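Local coordinates for type IV secretion system protein DotB (PDB 6GEF) that is a hexameric ATPase of the GspE secretion family that probably hydrolyses ATP to power substrate export through a type IVb secretion system, at residues Gly189-Thr193 with Ile323-Thr327. Residues are numbered along the deposited sequence; the frame is centred on the assembly and turned at random.
Sequences GKSTT and IMAQT
The amide oxygen OE1 of Q326 accepts a hydrogen bond from the hydroxyl of T193, with OG1 2.7 Å from OE1. The donor lies in the carbonyl plane, and a C=O...OG1 angle of 105° sets it on a lone pair, well bent from the carbonyl direction. R340 adds weak hydrogen bonds, NE to this OE1 and NH2 to T193 OG1, so the arginine engages both partners of the central bond. Two torsions account for the meeting. In T193, OG1 stands anti to the carbonyl carbon (chi1 -66°); in Q326, CG sits between the backbone N and the carbonyl carbon, and the chain then runs extended toward the helix, the two side chains approaching from opposite directions. The other end of the amide reaches the first turn of the helix, where Q326 NE2 is 3.0 Å from G189 O. That carbonyl already accepts from T193 N within the helix and from T192 OG1, the latter tilted 28° out of its plane. K190 N, itself a donor, lies 3.2 Å from Q326 NE2 without forming a bond. Apolar packing is slight: T193 CG2 comes no nearer than 4.3 Å to M324 SD, and both side chains also touch V182. Backbone bonds of M324 with M181 and of Q326 with A183 tie 320-330 to strand 179-183, which precedes the helix. The segment axes approach to 9.7 Å and only 152 Å² is buried, consistent with one long polar side chain spanning most of the gap. Sequence and strand-loop-helix geometry at G184, G189, K190 and S191 fit a Walker A P-loop; the contact thus joins its helix to a neighbouring strand of the central sheet in a P-loop NTPase fold.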
ATOM      1  N   GLY A 189      -7.310  31.332 -24.810  1.00 96.75           N
ATOM      2  CA  GLY A 189      -6.651  31.964 -25.934  1.00 92.16           C
ATOM      3  C   GLY A 189      -5.816  31.001 -26.771  1.00 87.08           C
ATOM      4  O   GLY A 189      -5.770  31.127 -27.992  1.00 75.92           O
ATOM      5  N   LYS A 190      -5.141  30.059 -26.126  1.00 79.14           N
ATOM      6  CA  LYS A 190      -4.368  29.066 -26.824  1.00 74.81           C
ATOM      7  C   LYS A 190      -5.233  28.243 -27.789  1.00 71.45           C
ATOM      8  O   LYS A 190      -4.850  28.050 -28.946  1.00 77.27           O
ATOM      9  CB  LYS A 190      -3.657  28.138 -25.830  1.00 72.68           C
ATOM     10  CG  LYS A 190      -3.588  28.654 -24.410  1.00 77.42           C
ATOM     11  CD  LYS A 190      -2.172  28.840 -23.933  1.00 77.52           C
ATOM     12  CE  LYS A 190      -2.066  28.540 -22.452  1.00 74.68           C
ATOM     13  NZ  LYS A 190      -1.972  27.073 -22.184  1.00 75.71           N
ATOM     14  N   SER A 191      -6.386  27.794 -27.317  1.00 66.15           N
ATOM     15  CA  SER A 191      -7.270  26.997 -28.161  1.00 65.97           C
ATOM     16  C   SER A 191      -7.542  27.719 -29.487  1.00 65.48           C
ATOM     17  O   SER A 191      -7.480  27.095 -30.553  1.00 67.85           O
ATOM     18  CB  SER A 191      -8.598  26.724 -27.437  1.00 71.82           C
ATOM     19  OG  SER A 191      -8.388  26.724 -26.012  1.00 80.18           O
ATOM     20  N   THR A 192      -7.838  29.010 -29.439  1.00 63.76           N
ATOM     21  CA  THR A 192      -8.238  29.716 -30.633  1.00 64.38           C
ATOM     22  C   THR A 192      -7.039  29.956 -31.537  1.00 61.26           C
ATOM     23  O   THR A 192      -7.134  29.825 -32.780  1.00 57.82           O
ATOM     24  CB  THR A 192      -8.941  31.043 -30.284  1.00 67.47           C
ATOM     25  OG1 THR A 192      -7.985  31.989 -29.862  1.00 72.21           O
ATOM     26  CG2 THR A 192      -9.951  30.804 -29.176  1.00 66.30           C
ATOM     27  N   THR A 193      -5.907  30.373 -30.977  1.00 60.10           N
ATOM     28  CA  THR A 193      -4.698  30.537 -31.765  1.00 60.53           C
ATOM     29  C   THR A 193      -4.354  29.246 -32.515  1.00 63.08           C
ATOM     30  O   THR A 193      -4.154  29.256 -33.750  1.00 65.23           O
ATOM     31  CB  THR A 193      -3.543  30.989 -30.900  1.00 63.48           C
ATOM     32  OG1 THR A 193      -3.799  32.305 -30.405  1.00 64.70           O
ATOM     33  CG2 THR A 193      -2.227  30.951 -31.660  1.00 65.27           C
ATOM     34  N   ILE A 323       8.037  30.053 -29.939  1.00 63.64           N
ATOM     35  CA  ILE A 323       7.394  30.238 -28.653  1.00 64.18           C
ATOM     36  C   ILE A 323       6.552  31.503 -28.736  1.00 65.28           C
ATOM     37  O   ILE A 323       7.085  32.602 -28.926  1.00 65.93           O
ATOM     38  CB  ILE A 323       8.406  30.332 -27.488  1.00 66.53           C
ATOM     39  CG1 ILE A 323       9.210  29.040 -27.370  1.00 67.86           C
ATOM     40  CG2 ILE A 323       7.703  30.724 -26.199  1.00 66.02           C
ATOM     41  CD1 ILE A 323       9.616  28.658 -25.959  1.00 68.00           C
ATOM     42  N   MET A 324       5.233  31.350 -28.569  1.00 64.67           N
ATOM     43  CA  MET A 324       4.314  32.472 -28.436  1.00 63.25           C
ATOM     44  C   MET A 324       3.715  32.457 -27.039  1.00 63.97           C
ATOM     45  O   MET A 324       3.094  31.498 -26.628  1.00 69.49           O
ATOM     46  CB  MET A 324       3.205  32.357 -29.474  1.00 62.97           C
ATOM     47  CG  MET A 324       2.366  33.624 -29.627  1.00 62.92           C
ATOM     48  SD  MET A 324       1.185  33.526 -30.968  1.00 62.55           S
ATOM     49  CE  MET A 324       2.139  34.221 -32.305  1.00 64.50           C
ATOM     50  N   ALA A 325       3.951  33.538 -26.298  1.00 63.93           N
ATOM     51  CA  ALA A 325       3.046  33.955 -25.219  1.00 63.22           C
ATOM     52  C   ALA A 325       2.041  34.970 -25.739  1.00 59.41           C
ATOM     53  O   ALA A 325       2.374  35.826 -26.541  1.00 58.82           O
ATOM     54  CB  ALA A 325       3.838  34.562 -24.064  1.00 64.90           C
ATOM     55  N   GLN A 326       0.805  34.838 -25.281  1.00 58.27           N
ATOM     56  CA  GLN A 326      -0.262  35.783 -25.598  1.00 55.57           C
ATOM     57  C   GLN A 326      -1.085  36.079 -24.393  1.00 52.66           C
ATOM     58  O   GLN A 326      -1.300  35.215 -23.547  1.00 49.92           O
ATOM     59  CB  GLN A 326      -1.169  35.242 -26.702  1.00 56.99           C
ATOM     60  CG  GLN A 326      -1.677  33.820 -26.428  1.00 56.37           C
ATOM     61  CD  GLN A 326      -2.320  33.208 -27.645  1.00 56.27           C
ATOM     62  OE1 GLN A 326      -2.108  33.666 -28.770  1.00 60.32           O
ATOM     63  NE2 GLN A 326      -3.058  32.154 -27.441  1.00 55.28           N
ATOM     64  N   THR A 327      -1.476  37.345 -24.247  1.00 56.16           N
ATOM     65  CA  THR A 327      -2.366  37.779 -23.167  1.00 55.52           C
ATOM     66  C   THR A 327      -3.452  38.665 -23.752  1.00 56.32           C
ATOM     67  O   THR A 327      -3.292  39.257 -24.814  1.00 60.15           O
ATOM     68  CB  THR A 327      -1.571  38.526 -22.083  1.00 55.08           C
ATOM     69  OG1 THR A 327      -2.373  38.719 -20.921  1.00 54.79           O
ATOM     70  CG2 THR A 327      -1.143  39.898 -22.558  1.00 55.07           C
TER